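Local coordinates for protein cyanophycinase-like exopeptidase (actinobacterium SCGC AAA027-L06, PDB 6NQC) that probably hydrolyses peptide bonds as a serine exopeptidase of family S51, related to the cyanophycinases, at residues 195-199 / 200-204; 157-161 / 162-166; 125-128 / 129-133. All blocks are in the same frame, centred on the assembly; numbering follows the deposited sequence. Where two conformers were deposited one is given.

Contact 1. Residues 195-199 / 200-204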
# COMPACT_ATOMS: atom_id res chain seq x y z
N LYS A 195 1.57 11.54 -18.12
CA LYS A 195 0.69 12.00 -19.18
C LYS A 195 -0.48 12.79 -18.63
O LYS A 195 -1.17 13.44 -19.40
CB LYS A 195 0.17 10.82 -19.99
CG LYS A 195 1.27 9.86 -20.47
CD LYS A 195 0.75 8.72 -21.36
CE LYS A 195 1.69 8.46 -22.55
NZ LYS A 195 1.01 8.56 -23.89
N TRP A 196 -0.68 12.79 -17.31
CA TRP A 196 -1.88 13.35 -16.71
C TRP A 196 -1.65 14.70 -16.03
O TRP A 196 -2.63 15.37 -15.66
CB TRP A 196 -2.48 12.41 -15.66
CG TRP A 196 -2.81 11.05 -16.13
CD1 TRP A 196 -3.16 10.68 -17.39
CD2 TRP A 196 -2.81 9.86 -15.32
NE1 TRP A 196 -3.36 9.32 -17.44
CE2 TRP A 196 -3.18 8.79 -16.18
CE3 TRP A 196 -2.55 9.59 -13.96
CZ2 TRP A 196 -3.29 7.46 -15.72
CZ3 TRP A 196 -2.64 8.27 -13.50
CH2 TRP A 196 -3.02 7.23 -14.39
N ILE A 197 -0.40 15.11 -15.84
CA ILE A 197 -0.11 16.29 -15.04
C ILE A 197 0.86 17.20 -15.79
O ILE A 197 1.65 16.74 -16.60
CB ILE A 197 0.50 15.90 -13.67
CG1 ILE A 197 1.85 15.18 -13.84
CG2 ILE A 197 -0.47 15.03 -12.84
CD1 ILE A 197 2.57 14.88 -12.49
N PRO A 198 0.87 18.49 -15.48
CA PRO A 198 1.79 19.41 -16.15
C PRO A 198 3.21 19.26 -15.60
O PRO A 198 3.48 18.58 -14.61
CB PRO A 198 1.20 20.79 -15.85
CG PRO A 198 0.46 20.62 -14.58
CD PRO A 198 -0.01 19.17 -14.51
N ASP A 199 4.15 19.89 -16.32
CA ASP A 199 5.56 19.78 -15.96
C ASP A 199 5.83 20.26 -14.54
O ASP A 199 6.70 19.70 -13.82
CB ASP A 199 6.43 20.57 -16.93
CG ASP A 199 6.44 19.98 -18.32
OD1 ASP A 199 5.87 18.88 -18.50
OD2 ASP A 199 7.01 20.61 -19.24
N SER A 200 5.10 21.30 -14.12
CA SER A 200 5.28 21.85 -12.79
C SER A 200 4.98 20.80 -11.72
O SER A 200 5.73 20.64 -10.75
CB SER A 200 4.39 23.08 -12.61
OG SER A 200 3.04 22.72 -12.36
N ALA A 201 3.88 20.06 -11.93
CA ALA A 201 3.50 18.98 -11.03
C ALA A 201 4.49 17.83 -11.08
O ALA A 201 4.83 17.24 -10.04
CB ALA A 201 2.10 18.50 -11.39
N ALA A 202 4.94 17.49 -12.28
CA ALA A 202 5.91 16.42 -12.44
C ALA A 202 7.17 16.69 -11.65
O ALA A 202 7.78 15.75 -11.13
CB ALA A 202 6.24 16.23 -13.93
N LYS A 203 7.60 17.96 -11.58
CA LYS A 203 8.85 18.27 -10.89
C LYS A 203 8.74 18.01 -9.40
O LYS A 203 9.71 17.56 -8.76
CB LYS A 203 9.25 19.73 -11.14
CG LYS A 203 9.70 20.03 -12.58
CD LYS A 203 9.86 21.53 -12.87
CE LYS A 203 9.89 21.82 -14.38
NZ LYS A 203 8.76 22.72 -14.84
N ILE A 204 7.56 18.31 -8.83
CA ILE A 204 7.30 18.02 -7.42
C ILE A 204 7.25 16.51 -7.20
O ILE A 204 7.89 15.97 -6.29
CB ILE A 204 5.99 18.71 -7.01
CG1 ILE A 204 6.13 20.25 -7.03
CG2 ILE A 204 5.52 18.26 -5.61
CD1 ILE A 204 4.84 21.04 -6.90

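Contact 2. Residues 157-161 / 162-166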
# COMPACT_ATOMS: atom_id res chain seq x y z
N ALA A 157 0.11 3.01 -1.76
CA ALA A 157 1.55 2.90 -1.69
C ALA A 157 2.20 4.24 -1.35
O ALA A 157 3.20 4.29 -0.61
CB ALA A 157 2.08 2.35 -3.01
N MET A 158 1.66 5.35 -1.87
CA MET A 158 2.28 6.66 -1.63
C MET A 158 2.28 7.02 -0.15
O MET A 158 3.22 7.66 0.36
CB MET A 158 1.56 7.74 -2.45
CG MET A 158 1.70 7.52 -3.97
SD MET A 158 0.71 8.64 -4.97
CE MET A 158 1.49 10.22 -4.54
N VAL A 159 1.22 6.63 0.57
CA VAL A 159 1.11 7.12 1.94
C VAL A 159 1.99 6.34 2.91
O VAL A 159 2.07 6.71 4.09
CB VAL A 159 -0.33 7.07 2.47
CG1 VAL A 159 -1.26 7.95 1.64
CG2 VAL A 159 -0.83 5.63 2.46
N LEU A 160 2.67 5.29 2.46
CA LEU A 160 3.54 4.52 3.34
C LEU A 160 4.89 5.21 3.61
O LEU A 160 5.56 4.86 4.59
CB LEU A 160 3.75 3.11 2.75
CG LEU A 160 2.46 2.33 2.48
CD1 LEU A 160 2.71 0.97 1.90
CD2 LEU A 160 1.62 2.28 3.75
N SER A 161 5.27 6.18 2.77
CA SER A 161 6.47 6.97 2.97
C SER A 161 6.24 8.01 4.07
O SER A 161 5.15 8.13 4.65
CB SER A 161 6.84 7.71 1.68
OG SER A 161 7.26 6.81 0.67
N THR A 162 7.30 8.79 4.34
CA THR A 162 7.19 9.83 5.36
C THR A 162 6.37 11.02 4.84
O THR A 162 5.71 11.70 5.62
CB THR A 162 8.58 10.36 5.80
OG1 THR A 162 9.29 10.89 4.65
CG2 THR A 162 9.38 9.27 6.48
N HIS A 163 6.38 11.25 3.52
CA HIS A 163 5.76 12.42 2.92
C HIS A 163 5.09 12.08 1.60
O HIS A 163 5.54 11.19 0.87
CB HIS A 163 6.79 13.53 2.70
CG HIS A 163 7.41 13.99 3.97
ND1 HIS A 163 8.43 13.31 4.58
CD2 HIS A 163 7.07 15.00 4.81
CE1 HIS A 163 8.74 13.92 5.71
NE2 HIS A 163 7.92 14.94 5.88
N VAL A 164 4.03 12.83 1.31
CA VAL A 164 3.22 12.64 0.11
C VAL A 164 3.28 13.93 -0.69
O VAL A 164 2.86 14.97 -0.17
CB VAL A 164 1.77 12.27 0.43
CG1 VAL A 164 0.99 12.13 -0.83
CG2 VAL A 164 1.73 10.95 1.29
N PRO A 165 3.75 13.92 -1.94
CA PRO A 165 3.90 15.19 -2.69
C PRO A 165 2.56 15.81 -3.00
O PRO A 165 1.59 15.12 -3.31
CB PRO A 165 4.57 14.76 -3.99
CG PRO A 165 4.14 13.28 -4.13
CD PRO A 165 4.13 12.75 -2.76
N ASN A 166 2.51 17.13 -2.91
CA ASN A 166 1.31 17.90 -3.24
C ASN A 166 1.57 18.79 -4.45
O ASN A 166 2.18 19.86 -4.32
CB ASN A 166 0.84 18.74 -2.05
CG ASN A 166 -0.59 19.26 -2.23
OD1 ASN A 166 -1.02 19.54 -3.35
ND2 ASN A 166 -1.31 19.40 -1.13
O HOH W 1 4.51 9.58 -1.11

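Contact 3. Residues 125-128 / 129-133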
# COMPACT_ATOMS: atom_id res chain seq x y z
N HIS A 125 -3.63 12.16 -0.23
CA HIS A 125 -3.67 13.16 0.83
C HIS A 125 -4.80 12.87 1.80
O HIS A 125 -4.61 12.97 3.02
CB HIS A 125 -3.77 14.55 0.21
CG HIS A 125 -2.61 14.86 -0.67
ND1 HIS A 125 -1.39 15.24 -0.16
CD2 HIS A 125 -2.45 14.77 -2.01
CE1 HIS A 125 -0.54 15.43 -1.16
NE2 HIS A 125 -1.16 15.14 -2.30
N TYR A 126 -5.97 12.48 1.28
CA TYR A 126 -7.08 12.15 2.16
C TYR A 126 -6.78 10.89 2.96
O TYR A 126 -7.10 10.82 4.16
CB TYR A 126 -8.37 12.00 1.34
CG TYR A 126 -9.61 11.86 2.20
CD1 TYR A 126 -10.12 12.95 2.89
CD2 TYR A 126 -10.28 10.63 2.30
CE1 TYR A 126 -11.26 12.84 3.68
CE2 TYR A 126 -11.41 10.49 3.10
CZ TYR A 126 -11.90 11.61 3.79
OH TYR A 126 -13.02 11.50 4.59
N LEU A 127 -6.18 9.87 2.32
CA LEU A 127 -5.86 8.65 3.03
C LEU A 127 -4.98 8.97 4.22
O LEU A 127 -5.29 8.59 5.36
CB LEU A 127 -5.15 7.66 2.10
CG LEU A 127 -4.69 6.35 2.78
CD1 LEU A 127 -5.82 5.73 3.61
CD2 LEU A 127 -4.16 5.36 1.76
N ALA A 128 -3.89 9.71 3.98
CA ALA A 128 -2.96 10.07 5.03
C ALA A 128 -3.63 10.90 6.12
O ALA A 128 -3.51 10.59 7.32
CB ALA A 128 -1.79 10.85 4.43
N ASP A 129 -4.28 12.00 5.74
CA ASP A 129 -4.88 12.89 6.74
C ASP A 129 -5.96 12.17 7.56
O ASP A 129 -6.14 12.48 8.74
CB ASP A 129 -5.49 14.10 6.06
CG ASP A 129 -4.45 15.09 5.52
OD1 ASP A 129 -3.28 15.04 5.95
OD2 ASP A 129 -4.81 15.88 4.64
N THR A 130 -6.63 11.18 6.99
CA THR A 130 -7.74 10.53 7.68
C THR A 130 -7.26 9.49 8.67
O THR A 130 -7.87 9.37 9.74
CB THR A 130 -8.71 9.91 6.67
OG1 THR A 130 -9.33 10.94 5.89
CG2 THR A 130 -9.79 9.18 7.36
N LEU A 131 -6.18 8.75 8.38
CA LEU A 131 -5.73 7.70 9.28
C LEU A 131 -4.52 8.06 10.12
O LEU A 131 -4.20 7.31 11.07
CB LEU A 131 -5.41 6.41 8.52
CG LEU A 131 -6.59 5.85 7.71
CD1 LEU A 131 -6.22 4.55 7.01
CD2 LEU A 131 -7.84 5.70 8.58
N ILE A 132 -3.78 9.12 9.78
CA ILE A 132 -2.50 9.33 10.47
C ILE A 132 -2.76 9.48 11.96
O ILE A 132 -3.67 10.21 12.38
CB ILE A 132 -1.76 10.55 9.90
CG1 ILE A 132 -0.35 10.62 10.44
CG2 ILE A 132 -2.56 11.82 10.22
CD1 ILE A 132 0.54 11.66 9.71
N ASN A 133 -1.96 8.81 12.78
CA ASN A 133 -2.03 8.94 14.23
C ASN A 133 -3.42 8.64 14.77
O ASN A 133 -3.91 9.29 15.70
CB ASN A 133 -1.59 10.33 14.69
CG ASN A 133 -0.22 10.67 14.24
OD1 ASN A 133 0.62 9.79 14.04
ND2 ASN A 133 0.04 11.95 14.07

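Contact 1. Residues 195-199 / 200-204
Ile197 turns CG1 into the position between its own backbone N and carbonyl carbon (chi1 63°), and an extended chi2 carries CD1 onward to the first turn of the helix. There the methyl lies against the backbone of Ala202, with CD1 of Ile197 3.5 Å from N of Ala202. The same methyl rests on the side of Ala201, where Ile197 CD1 and Ala201 CB are 3.8 Å apart. Pro198 reaches that alanine from its ring, with Pro198 CD also 3.8 Å from Ala201 CB. One small methyl is thus met by two neighbouring side chains of the incoming loop.

Pro198 occupies the N-cap position. Its carbonyl starts the helical bonding: Ala202 N donates to Pro198 O at 3.0 Å, with an N-H...O angle of 162°. Lys203 N follows by donating to Asp199 O at 3.0 Å. The lysine chain folds back over that same carbonyl, with Lys203 CG 3.3 Å from Asp199 O. Its amine stays apart from the carboxylate: Lys203 NZ and Asp199 OD2 are 5.2 Å apart, too far for a salt bridge; any attraction would be long-range and probably weak.

The contact is the start of helix 199-205, entered from the loop that follows strand 184-187. Ala201 packs on Phe167, Ala202 on Phe194, and Ile204 on Pro165 beyond strand 163-164.

Contact 2. Residues 157-161 / 162-166
This is a local turn contact, buried in the protein, where the end of helix 155-158 reverses into the short strand 163-164. Met158 to Ser161 form a type I beta turn. Where the chain doubles back, the CA atoms of Val159 and Val164 are 6.2 Å apart. A water bridges the two arms: it donates to Met158 O at 2.7 Å and to His163 O at 2.8 Å. Two carbonyls that could not bond to each other are joined in this way.

Apolar groups pack beside the water. Met158 bends at its last torsion (chi3 64°), which swings CE toward the proline ring. Met158 and Pro165 cross at about a right angle, with Met158 CE 4.1 Å from Pro165 CD. Val164 sends one methyl back over the turn: its CG2 lies 3.9 Å from CA of Val159. The other methyl, CG1, faces Met158 CE at 4.2 Å.

In one of its two conformers, Ser161 OG bonds to Val184 O, so this link is less certain. At the outer side, Thr162 OG1 and His163 ND1 share a short hydrogen bond of 2.6 Å. Backbone bonds tie Thr162 to Gly177 and Val164 to Thr175, which pairs this arm with strand 175-176.

Helix 155-158 starts within a GxSxG sequence that includes Ser154, consistent with the nucleophile elbow of a serine peptidase, and Val159 touches that region. The chemistry is mixed. Methyl groups make van der Waals contacts across the turn, while a water that donates to both backbone carbonyls links the arms, which have no direct backbone hydrogen bond.

Contact 3. Residues 125-128 / 129-133
Residues 125-132 run through the last turns of helix 124-131, with i to i+4 bonds from Asp129 N to His125 O, Thr130 N to Tyr126 O, Leu131 N to Leu127 O and Ile132 N to Ala128 O. The first of these is nearly straight: Asp129 N to His125 O is 2.9 Å, with an N-H...O angle of 169°.

Thr130 adds a side-chain bond. With its OG1 anti to the carbonyl carbon (chi1 -65°), the hydroxyl turns back along the helix and donates to Tyr126 O at 2.8 Å. The amide of Thr130 reaches the same oxygen at 2.9 Å, from the opposite face of the carbonyl plane. Two donors therefore grip Tyr126 O.

A threonine hydroxyl bonded to the carbonyl four residues back is a familiar helix feature. With Tyr126 CG anti to the backbone N (chi1 -171°), the ring lies under this hydroxyl. Thr130 OG1 sits 3.3 Å above the plane of the Tyr126 ring, over its centre. At the far end of the ring, Tyr126 OH is hydrogen-bonded to Leu97 O.

Leu127 and Leu131 form an apolar pair one turn apart, meeting CD1 to CD1 at 3.6 Å. Leu127 also packs on Val159.

Ile132 leaves helical geometry, yet its N still donates to Ala128 O at 2.9 Å. Its CG2 lies 3.3 Å from Ala128 O, beside that final bond, and its side chain packs on Glu176 of strand 175-176.

How the contacts relate
Contact 2 is the buried one, contact 3 is partly buried, and contact 1 lies at the surface. Contact 1 begins a helix and contact 3 ends one, so both contain i to i+4 backbone bonds, with methyl packing added in contact 1 and a threonine hydroxyl in contact 3. Contact 2 is a turn and joins its arms through water and methyl groups instead. Contacts 2 and 3 meet directly, with Val159 CG2 3.4 Å from Leu127 CD2 and His125 packed against 164-166; both also border strand 175-176. Contact 1 touches contact 2 more lightly, through Ile204 and Asn166. Contacts 1 and 3 do not touch, and their centres are about 23 Å apart.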